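Local coordinates for protein putative tryptophan halogenase (Xanthomonas campestris pv. campestris, PDB 6Y1W) that probably halogenates aromatic substrates with the help of a reduced flavin, as flavin-dependent tryptophan halogenases do, at residues Phe80-Val90 and Met159-Tyr170; Arg276-Gly284 and Leu496-Pro505. One frame throughout, in Å; residues are numbered along the deposited sequence.

Contact 1. Residues Phe80-Val90 and Met159-Tyr170; sequences FMAATQATFKV and MNYAYHLDAGLY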
loop_
_atom_site.group_PDB
_atom_site.type_symbol
_atom_site.label_atom_id
_atom_site.label_comp_id
_atom_site.label_asym_id
_atom_site.label_seq_id
_atom_site.Cartn_x
_atom_site.Cartn_y
_atom_site.Cartn_z
ATOM N N PHE A 80 12.708 -25.759 -11.616
ATOM C CA PHE A 80 13.461 -24.535 -11.863
ATOM C C PHE A 80 14.794 -24.538 -11.100
ATOM O O PHE A 80 15.833 -24.186 -11.659
ATOM C CB PHE A 80 12.575 -23.334 -11.466
ATOM C CG PHE A 80 13.344 -22.208 -10.823
ATOM C CD1 PHE A 80 14.257 -21.453 -11.589
ATOM C CD2 PHE A 80 13.173 -21.913 -9.481
ATOM C CE1 PHE A 80 14.990 -20.424 -11.007
ATOM C CE2 PHE A 80 13.907 -20.877 -8.885
ATOM C CZ PHE A 80 14.815 -20.164 -9.633
ATOM N N MET A 81 14.780 -24.926 -9.809
ATOM C CA MET A 81 16.008 -24.868 -9.009
ATOM C C MET A 81 17.047 -25.878 -9.501
ATOM O O MET A 81 18.244 -25.566 -9.613
ATOM C CB MET A 81 15.677 -25.110 -7.538
ATOM C CG MET A 81 14.937 -23.935 -6.896
ATOM S SD MET A 81 14.753 -24.131 -5.115
ATOM C CE MET A 81 16.463 -23.849 -4.535
ATOM N N ALA A 82 16.608 -27.101 -9.797
ATOM C CA ALA A 82 17.549 -28.093 -10.301
ATOM C C ALA A 82 18.138 -27.660 -11.634
ATOM O O ALA A 82 19.315 -27.905 -11.900
ATOM C CB ALA A 82 16.841 -29.437 -10.482
ATOM N N ALA A 83 17.345 -26.979 -12.463
ATOM C CA ALA A 83 17.816 -26.550 -13.767
ATOM C C ALA A 83 18.740 -25.346 -13.708
ATOM O O ALA A 83 19.452 -25.103 -14.685
ATOM C CB ALA A 83 16.621 -26.176 -14.659
ATOM N N THR A 84 18.795 -24.628 -12.579
ATOM C CA THR A 84 19.578 -23.405 -12.513
ATOM C C THR A 84 20.651 -23.493 -11.443
ATOM O O THR A 84 21.198 -22.466 -11.050
ATOM C CB THR A 84 18.679 -22.184 -12.274
ATOM O OG1 THR A 84 17.974 -22.347 -11.058
ATOM C CG2 THR A 84 17.663 -22.013 -13.452
ATOM N N GLN A 85 20.990 -24.712 -10.993
ATOM C CA GLN A 85 22.004 -24.926 -9.945
ATOM C C GLN A 85 21.660 -24.169 -8.659
ATOM O O GLN A 85 22.566 -23.779 -7.889
ATOM C CB GLN A 85 23.417 -24.561 -10.429
ATOM C CG GLN A 85 23.869 -25.394 -11.651
ATOM C CD GLN A 85 24.353 -26.768 -11.218
ATOM O OE1 GLN A 85 24.960 -26.929 -10.148
ATOM N NE2 GLN A 85 24.051 -27.783 -12.044
ATOM N N ALA A 86 20.356 -23.993 -8.380
ATOM C CA ALA A 86 19.956 -22.996 -7.386
ATOM C C ALA A 86 20.019 -23.510 -5.954
ATOM O O ALA A 86 19.873 -24.703 -5.687
ATOM C CB ALA A 86 18.534 -22.492 -7.659
ATOM N N THR A 87 20.219 -22.578 -5.012
ATOM C CA THR A 87 20.114 -22.878 -3.588
ATOM C C THR A 87 19.120 -21.916 -2.952
ATOM O O THR A 87 18.656 -20.963 -3.584
ATOM C CB THR A 87 21.484 -22.772 -2.862
ATOM O OG1 THR A 87 21.937 -21.411 -2.902
ATOM C CG2 THR A 87 22.574 -23.686 -3.548
ATOM N N PHE A 88 18.809 -22.145 -1.687
ATOM C CA PHE A 88 17.884 -21.257 -0.997
ATOM C C PHE A 88 18.607 -20.096 -0.324
ATOM O O PHE A 88 19.768 -20.206 0.099
ATOM C CB PHE A 88 17.059 -22.035 0.042
ATOM C CG PHE A 88 16.107 -23.011 -0.579
ATOM C CD1 PHE A 88 14.875 -22.565 -1.103
ATOM C CD2 PHE A 88 16.426 -24.353 -0.689
ATOM C CE1 PHE A 88 13.993 -23.446 -1.721
ATOM C CE2 PHE A 88 15.529 -25.243 -1.318
ATOM C CZ PHE A 88 14.327 -24.786 -1.825
ATOM N N LYS A 89 17.879 -18.975 -0.206
ATOM C CA LYS A 89 18.399 -17.765 0.419
ATOM C C LYS A 89 17.394 -17.272 1.432
ATOM O O LYS A 89 16.221 -17.122 1.091
ATOM C CB LYS A 89 18.616 -16.672 -0.650
ATOM C CG LYS A 89 19.036 -15.324 -0.050
ATOM C CD LYS A 89 19.077 -14.263 -1.135
ATOM C CE LYS A 89 19.293 -12.864 -0.487
ATOM N NZ LYS A 89 18.900 -11.769 -1.487
ATOM N N VAL A 90 17.848 -17.005 2.669
ATOM C CA VAL A 90 16.970 -16.424 3.688
ATOM C C VAL A 90 17.417 -15.041 4.135
ATOM O O VAL A 90 16.748 -14.438 4.985
ATOM C CB VAL A 90 16.811 -17.350 4.908
ATOM C CG1 VAL A 90 16.145 -18.657 4.501
ATOM C CG2 VAL A 90 18.186 -17.620 5.557
ATOM N N MET A 159 8.183 -20.045 6.329
ATOM C CA MET A 159 9.568 -19.649 6.068
ATOM C C MET A 159 9.565 -18.728 4.855
ATOM O O MET A 159 9.032 -19.096 3.801
ATOM C CB MET A 159 10.444 -20.875 5.790
ATOM C CG MET A 159 11.106 -21.509 7.023
ATOM S SD MET A 159 12.445 -20.504 7.688
ATOM C CE MET A 159 13.052 -19.923 6.151
ATOM N N ASN A 160 10.117 -17.520 5.005
ATOM C CA ASN A 160 10.230 -16.580 3.900
ATOM C C ASN A 160 11.609 -16.695 3.264
ATOM O O ASN A 160 12.613 -16.688 3.989
ATOM C CB ASN A 160 9.999 -15.161 4.418
ATOM C CG ASN A 160 8.575 -14.989 4.914
ATOM O OD1 ASN A 160 7.670 -14.839 4.107
ATOM N ND2 ASN A 160 8.364 -15.099 6.225
ATOM N N TYR A 161 11.662 -16.827 1.934
ATOM C CA TYR A 161 12.927 -17.208 1.305
ATOM C C TYR A 161 12.920 -16.794 -0.160
ATOM O O TYR A 161 11.880 -16.442 -0.738
ATOM C CB TYR A 161 13.183 -18.732 1.396
ATOM C CG TYR A 161 12.195 -19.531 0.559
ATOM C CD1 TYR A 161 10.969 -19.961 1.102
ATOM C CD2 TYR A 161 12.478 -19.856 -0.763
ATOM C CE1 TYR A 161 10.049 -20.623 0.320
ATOM C CE2 TYR A 161 11.544 -20.551 -1.550
ATOM C CZ TYR A 161 10.350 -20.945 -0.977
ATOM O OH TYR A 161 9.408 -21.624 -1.727
ATOM N N ALA A 162 14.118 -16.853 -0.764
ATOM C CA ALA A 162 14.272 -16.713 -2.209
ATOM C C ALA A 162 15.419 -17.631 -2.639
ATOM O O ALA A 162 15.652 -18.657 -1.980
ATOM C CB ALA A 162 14.526 -15.258 -2.606
ATOM N N TYR A 163 16.162 -17.276 -3.702
ATOM C CA TYR A 163 17.107 -18.210 -4.317
ATOM C C TYR A 163 18.439 -17.549 -4.631
ATOM O O TYR A 163 18.521 -16.352 -4.908
ATOM C CB TYR A 163 16.572 -18.749 -5.654
ATOM C CG TYR A 163 15.106 -19.154 -5.608
ATOM C CD1 TYR A 163 14.735 -20.333 -5.003
ATOM C CD2 TYR A 163 14.145 -18.340 -6.185
ATOM C CE1 TYR A 163 13.385 -20.720 -4.961
ATOM C CE2 TYR A 163 12.781 -18.697 -6.151
ATOM C CZ TYR A 163 12.428 -19.902 -5.566
ATOM O OH TYR A 163 11.078 -20.204 -5.568
ATOM N N HIS A 164 19.477 -18.376 -4.668
ATOM C CA HIS A 164 20.695 -18.070 -5.391
ATOM C C HIS A 164 20.646 -18.901 -6.660
ATOM O O HIS A 164 20.387 -20.102 -6.578
ATOM C CB HIS A 164 21.921 -18.470 -4.550
ATOM C CG HIS A 164 21.959 -17.829 -3.186
ATOM N ND1 HIS A 164 21.766 -18.553 -2.020
ATOM C CD2 HIS A 164 22.117 -16.530 -2.802
ATOM C CE1 HIS A 164 21.863 -17.739 -0.976
ATOM N NE2 HIS A 164 22.061 -16.506 -1.425
ATOM N N LEU A 165 20.889 -18.288 -7.829
ATOM C CA LEU A 165 20.707 -19.052 -9.053
ATOM C C LEU A 165 21.770 -18.698 -10.083
ATOM O O LEU A 165 22.450 -17.676 -9.993
ATOM C CB LEU A 165 19.297 -18.854 -9.663
ATOM C CG LEU A 165 18.846 -17.405 -9.936
ATOM C CD1 LEU A 165 19.507 -16.849 -11.196
ATOM C CD2 LEU A 165 17.313 -17.308 -10.068
ATOM N N ASP A 166 21.925 -19.589 -11.060
ATOM C CA ASP A 166 22.767 -19.292 -12.225
ATOM C C ASP A 166 21.894 -18.550 -13.223
ATOM O O ASP A 166 20.911 -19.102 -13.725
ATOM C CB ASP A 166 23.321 -20.591 -12.835
ATOM C CG ASP A 166 24.277 -20.313 -14.005
ATOM O OD1 ASP A 166 23.843 -19.693 -14.997
ATOM O OD2 ASP A 166 25.480 -20.693 -13.956
ATOM N N ALA A 167 22.198 -17.262 -13.472
ATOM C CA ALA A 167 21.319 -16.447 -14.319
ATOM C C ALA A 167 21.301 -16.899 -15.768
ATOM O O ALA A 167 20.258 -16.811 -16.428
ATOM C CB ALA A 167 21.741 -14.973 -14.257
ATOM N N GLY A 168 22.426 -17.397 -16.283
ATOM C CA GLY A 168 22.436 -17.855 -17.662
ATOM C C GLY A 168 21.588 -19.097 -17.827
ATOM O O GLY A 168 20.854 -19.221 -18.809
ATOM N N LEU A 169 21.695 -20.034 -16.875
ATOM C CA LEU A 169 20.839 -21.212 -16.911
ATOM C C LEU A 169 19.383 -20.828 -16.722
ATOM O O LEU A 169 18.503 -21.452 -17.310
ATOM C CB LEU A 169 21.242 -22.219 -15.827
ATOM C CG LEU A 169 22.607 -22.876 -16.062
ATOM C CD1 LEU A 169 23.002 -23.740 -14.904
ATOM C CD2 LEU A 169 22.575 -23.671 -17.378
ATOM N N TYR A 170 19.105 -19.819 -15.902
ATOM C CA TYR A 170 17.720 -19.390 -15.708
ATOM C C TYR A 170 17.140 -18.836 -17.014
ATOM O O TYR A 170 16.016 -19.192 -17.420
ATOM C CB TYR A 170 17.657 -18.350 -14.570
ATOM C CG TYR A 170 16.265 -17.838 -14.221
ATOM C CD1 TYR A 170 15.195 -18.711 -14.081
ATOM C CD2 TYR A 170 16.015 -16.467 -14.075
ATOM C CE1 TYR A 170 13.919 -18.264 -13.744
ATOM C CE2 TYR A 170 14.745 -15.999 -13.733
ATOM C CZ TYR A 170 13.712 -16.910 -13.567
ATOM O OH TYR A 170 12.453 -16.448 -13.251
HETATM O O HOH W 1 18.620 -24.208 -17.667
#

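Contact 2. Residues Arg276-Gly284 and Leu496-Pro505; sequences RIPLQHRVG and LRRYCPAPAP. With BUD ((2S,3S)-butane-2,3-diol), chain L.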
loop_
_atom_site.group_PDB
_atom_site.type_symbol
_atom_site.label_atom_id
_atom_site.label_comp_id
_atom_site.label_asym_id
_atom_site.label_seq_id
_atom_site.Cartn_x
_atom_site.Cartn_y
_atom_site.Cartn_z
ATOM N N ARG A 276 29.361 -12.775 -2.028
ATOM C CA ARG A 276 29.650 -14.213 -2.083
ATOM C C ARG A 276 28.314 -14.926 -2.099
ATOM O O ARG A 276 27.489 -14.698 -1.211
ATOM C CB ARG A 276 30.502 -14.634 -0.876
ATOM C CG ARG A 276 31.077 -16.037 -1.075
ATOM C CD ARG A 276 32.196 -16.369 -0.071
ATOM N NE ARG A 276 32.745 -17.713 -0.356
ATOM C CZ ARG A 276 32.246 -18.846 0.133
ATOM N NH1 ARG A 276 31.200 -18.818 0.944
ATOM N NH2 ARG A 276 32.808 -20.030 -0.175
ATOM N N ILE A 277 28.056 -15.726 -3.150
ATOM C CA ILE A 277 26.740 -16.293 -3.410
ATOM C C ILE A 277 26.882 -17.794 -3.648
ATOM O O ILE A 277 27.574 -18.200 -4.582
ATOM C CB ILE A 277 26.113 -15.616 -4.642
ATOM C CG1 ILE A 277 25.688 -14.178 -4.293
ATOM C CG2 ILE A 277 24.941 -16.435 -5.223
ATOM C CD1 ILE A 277 25.367 -13.381 -5.581
ATOM N N PRO A 278 26.266 -18.666 -2.821
ATOM C CA PRO A 278 26.458 -20.107 -3.007
ATOM C C PRO A 278 25.500 -20.704 -4.020
ATOM O O PRO A 278 24.278 -20.529 -3.900
ATOM C CB PRO A 278 26.180 -20.675 -1.605
ATOM C CG PRO A 278 25.054 -19.785 -1.097
ATOM C CD PRO A 278 25.488 -18.378 -1.591
ATOM N N LEU A 279 26.036 -21.455 -4.993
ATOM C CA LEU A 279 25.246 -22.306 -5.878
ATOM C C LEU A 279 25.478 -23.764 -5.470
ATOM O O LEU A 279 26.236 -24.050 -4.531
ATOM C CB LEU A 279 25.615 -22.050 -7.342
ATOM C CG LEU A 279 25.315 -20.606 -7.774
ATOM C CD1 LEU A 279 25.747 -20.430 -9.236
ATOM C CD2 LEU A 279 23.844 -20.233 -7.599
ATOM N N GLN A 280 24.804 -24.696 -6.147
ATOM C CA GLN A 280 24.884 -26.077 -5.647
ATOM C C GLN A 280 26.282 -26.669 -5.776
ATOM O O GLN A 280 26.672 -27.503 -4.936
ATOM C CB GLN A 280 23.870 -26.962 -6.377
ATOM C CG GLN A 280 22.445 -26.726 -5.857
ATOM C CD GLN A 280 21.455 -27.831 -6.269
ATOM O OE1 GLN A 280 21.806 -29.026 -6.344
ATOM N NE2 GLN A 280 20.208 -27.433 -6.530
ATOM N N HIS A 281 27.078 -26.229 -6.767
ATOM C CA HIS A 281 28.383 -26.847 -6.992
ATOM C C HIS A 281 29.476 -25.849 -7.250
ATOM O O HIS A 281 30.530 -26.239 -7.776
ATOM C CB HIS A 281 28.330 -27.844 -8.159
ATOM C CG HIS A 281 27.341 -28.938 -7.916
ATOM N ND1 HIS A 281 27.588 -30.000 -7.058
ATOM C CD2 HIS A 281 26.103 -29.131 -8.415
ATOM C CE1 HIS A 281 26.523 -30.786 -7.029
ATOM N NE2 HIS A 281 25.619 -30.294 -7.859
ATOM N N ARG A 282 29.240 -24.564 -6.974
ATOM C CA ARG A 282 30.276 -23.543 -7.069
ATOM C C ARG A 282 29.798 -22.332 -6.274
ATOM O O ARG A 282 28.683 -22.314 -5.738
ATOM C CB ARG A 282 30.570 -23.188 -8.530
ATOM C CG ARG A 282 29.495 -22.320 -9.145
ATOM C CD ARG A 282 29.909 -21.847 -10.563
ATOM N NE ARG A 282 29.174 -20.651 -10.978
ATOM C CZ ARG A 282 28.085 -20.691 -11.749
ATOM N NH1 ARG A 282 27.628 -21.859 -12.174
ATOM N NH2 ARG A 282 27.463 -19.559 -12.097
ATOM N N VAL A 283 30.649 -21.308 -6.225
ATOM C CA VAL A 283 30.353 -20.083 -5.488
ATOM C C VAL A 283 30.614 -18.884 -6.390
ATOM O O VAL A 283 31.637 -18.838 -7.084
ATOM C CB VAL A 283 31.225 -20.037 -4.220
ATOM C CG1 VAL A 283 31.118 -18.672 -3.524
ATOM C CG2 VAL A 283 30.806 -21.177 -3.275
ATOM N N GLY A 284 29.673 -17.928 -6.418
ATOM C CA GLY A 284 29.886 -16.686 -7.137
ATOM C C GLY A 284 30.475 -15.622 -6.222
ATOM O O GLY A 284 30.106 -15.519 -5.065
ATOM N N LEU A 496 18.514 -29.681 -0.056
ATOM C CA LEU A 496 18.740 -29.583 -1.496
ATOM C C LEU A 496 18.831 -30.964 -2.145
ATOM O O LEU A 496 18.250 -31.209 -3.202
ATOM C CB LEU A 496 20.018 -28.800 -1.771
ATOM C CG LEU A 496 20.002 -27.324 -1.317
ATOM C CD1 LEU A 496 21.419 -26.780 -1.366
ATOM C CD2 LEU A 496 19.100 -26.538 -2.315
ATOM N N ARG A 497 19.603 -31.852 -1.528
ATOM C CA ARG A 497 19.787 -33.183 -2.098
ATOM C C ARG A 497 18.457 -33.904 -2.277
ATOM O O ARG A 497 18.290 -34.675 -3.235
ATOM C CB ARG A 497 20.692 -34.005 -1.198
ATOM C CG ARG A 497 22.160 -33.878 -1.559
ATOM C CD ARG A 497 22.983 -34.967 -0.885
ATOM N NE ARG A 497 23.175 -34.702 0.539
ATOM C CZ ARG A 497 24.146 -33.936 1.025
ATOM N NH1 ARG A 497 25.007 -33.358 0.190
ATOM N NH2 ARG A 497 24.255 -33.750 2.339
ATOM N N ARG A 498 17.515 -33.699 -1.351
ATOM C CA ARG A 498 16.218 -34.369 -1.450
ATOM C C ARG A 498 15.204 -33.621 -2.304
ATOM O O ARG A 498 14.320 -34.253 -2.903
ATOM C CB ARG A 498 15.601 -34.571 -0.055
ATOM C CG ARG A 498 16.526 -35.194 0.967
ATOM C CD ARG A 498 15.766 -35.629 2.228
ATOM N NE ARG A 498 15.094 -34.521 2.912
ATOM C CZ ARG A 498 15.317 -34.181 4.182
ATOM N NH1 ARG A 498 14.661 -33.162 4.728
ATOM N NH2 ARG A 498 16.198 -34.860 4.911
ATOM N N TYR A 499 15.298 -32.296 -2.401
ATOM C CA TYR A 499 14.218 -31.512 -2.995
ATOM C C TYR A 499 14.503 -31.096 -4.430
ATOM O O TYR A 499 13.610 -31.145 -5.276
ATOM C CB TYR A 499 13.971 -30.258 -2.147
ATOM C CG TYR A 499 12.850 -29.364 -2.650
ATOM C CD1 TYR A 499 11.511 -29.734 -2.510
ATOM C CD2 TYR A 499 13.139 -28.122 -3.249
ATOM C CE1 TYR A 499 10.493 -28.908 -2.976
ATOM C CE2 TYR A 499 12.148 -27.296 -3.694
ATOM C CZ TYR A 499 10.820 -27.673 -3.566
ATOM O OH TYR A 499 9.830 -26.837 -4.000
ATOM N N CYS A 500 15.733 -30.703 -4.725
ATOM C CA CYS A 500 16.000 -30.135 -6.025
ATOM C C CYS A 500 17.441 -30.357 -6.443
ATOM O O CYS A 500 18.093 -29.411 -6.876
ATOM C CB CYS A 500 15.647 -28.635 -6.002
ATOM S SG CYS A 500 16.571 -27.693 -4.758
ATOM N N PRO A 501 17.968 -31.586 -6.367
ATOM C CA PRO A 501 19.384 -31.800 -6.710
ATOM C C PRO A 501 19.692 -31.499 -8.172
ATOM O O PRO A 501 19.002 -31.956 -9.101
ATOM C CB PRO A 501 19.607 -33.287 -6.369
ATOM C CG PRO A 501 18.267 -33.895 -6.470
ATOM C CD PRO A 501 17.313 -32.845 -5.943
ATOM N N ALA A 502 20.715 -30.642 -8.376
ATOM C CA ALA A 502 21.253 -30.294 -9.678
ATOM C C ALA A 502 22.463 -31.174 -9.963
ATOM O O ALA A 502 23.229 -31.483 -9.051
ATOM C CB ALA A 502 21.701 -28.824 -9.740
ATOM N N PRO A 503 22.664 -31.551 -11.218
ATOM C CA PRO A 503 23.837 -32.377 -11.550
ATOM C C PRO A 503 25.141 -31.596 -11.403
ATOM O O PRO A 503 25.258 -30.450 -11.842
ATOM C CB PRO A 503 23.586 -32.765 -13.013
ATOM C CG PRO A 503 22.732 -31.666 -13.555
ATOM C CD PRO A 503 21.839 -31.234 -12.396
ATOM N N ALA A 504 26.132 -32.219 -10.800
ATOM C CA ALA A 504 27.417 -31.532 -10.674
ATOM C C ALA A 504 28.043 -31.371 -12.057
ATOM O O ALA A 504 28.079 -32.332 -12.829
ATOM C CB ALA A 504 28.389 -32.296 -9.754
ATOM N N PRO A 505 28.541 -30.191 -12.413
ATOM C CA PRO A 505 29.220 -30.055 -13.700
ATOM C C PRO A 505 30.345 -31.070 -13.809
ATOM O O PRO A 505 31.046 -31.341 -12.819
ATOM C CB PRO A 505 29.759 -28.619 -13.661
ATOM C CG PRO A 505 28.713 -27.888 -12.749
ATOM C CD PRO A 505 28.306 -28.900 -11.726
HETATM C C1 BUD L . 31.380 -20.775 -16.924
HETATM O O1 BUD L . 30.033 -22.758 -17.093
HETATM C C2 BUD L . 31.042 -22.134 -16.323
HETATM O O2 BUD L . 30.372 -23.227 -14.328
HETATM C C3 BUD L . 30.527 -21.963 -14.903
HETATM C C4 BUD L . 31.583 -21.232 -14.084
#

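Contact 1. Residues Phe80-Val90 and Met159-Tyr170
Thr87 and His164 face each other as an antiparallel hydrogen-bonded pair, with N-H to O=C bonds running both ways, and Lys89 repeats the pattern with Ala162; the bond from Ala162 N to Lys89 O spans 2.8 Å. Further along, Asp166 N donates to Thr84 O, where strand 162-166 gives way to helix 167-180. One side-chain bond joins the strands: His164 ND1 reaches Thr87 OG1 over 3.0 Å, with the hydroxyl oxygen in the imidazole plane. Thr264 OG1 hydrogen-bonds the ring's NE2, so both imidazole nitrogens have a partner; Thr87 OG1 is also bonded to Pro278 O. These strands belong to a three-stranded antiparallel sheet in the halogenase fold, with 162-166 in the middle. Lys89, the predicted catalytic lysine, lays CB over the face of the His164 imidazole, 3.7 Å from the ring centroid, a CH-pi contact; its extended chain, CG anti to the backbone N (chi1 175°), carries NZ onward to Ser348. Aromatic packing fills the side bearing Tyr163. Phe80 turns its edge to the Tyr163 face, CE2 standing over the ring centre, planes at 79°, while Met81 SD makes an oblique Met-aromatic contact 3.7 Å from Tyr163 CE1. Phe88 sets its edge toward the face of Tyr161 in an offset edge-to-face pair.

Contact 2. Residues Arg276-Gly284 and Leu496-Pro505
Gln280 and His281 reach out from the turn of a beta hairpin, strands 272-278 and 283-289, and grip the extended, proline-rich chain that follows helix 492-499. The Gln280 amide works with both its ends. Its chain runs extended beyond CG, and Gln280 NE2 donates to Cys500 O at 2.9 Å, with the acceptor lying in the amide plane, while Gln280 OE1 receives Ala502 N at 2.8 Å, the donor tilted from the plane of the side-chain C=O. Bonding two places on one backbone fixes the rotation of the amide, and NE2 has a further acceptor in Ala86 O. Ala502 CB packs against the same group, 3.4 Å from Gln280 OE1. His281 presents edge and face to different residues. His281 NE2 donates along the ring plane to Ala502 O over 2.9 Å, although the nitrogen sits above the plane of the Ala502 carbonyl; the donation places a proton on NE2. Ala504 lies across the imidazole as a CH-pi contact, CA 3.5 Å from the His281 centroid and nearly on the ring normal. Next in the turn, Arg282 has its guanidinium between Leu279 CD1 on one face and a bound butanediol on the other. Pro505 CD comes to 3.7 Å from His281 CB.

Following the chain from the N terminus, helix 77-83 and strand 87-89 come first, and contact 1 closes a loop of 68 residues when strand 162-166 returns alongside. Contact 2 opens only later, at the hairpin 276-284, and closes a much longer loop of 211 residues near the C-terminal end, so the two are in series and neither nest nor cross. Their centres nevertheless lie about 9 Å apart. Contact 1 pairs two strands of the small three-stranded sheet; contact 2 ties the C-terminal tail to the seven-stranded sheet. The two contacts touch directly: Arg282 forms a salt bridge with Asp166, and Gln85 NE2 bonds to Pro503 O.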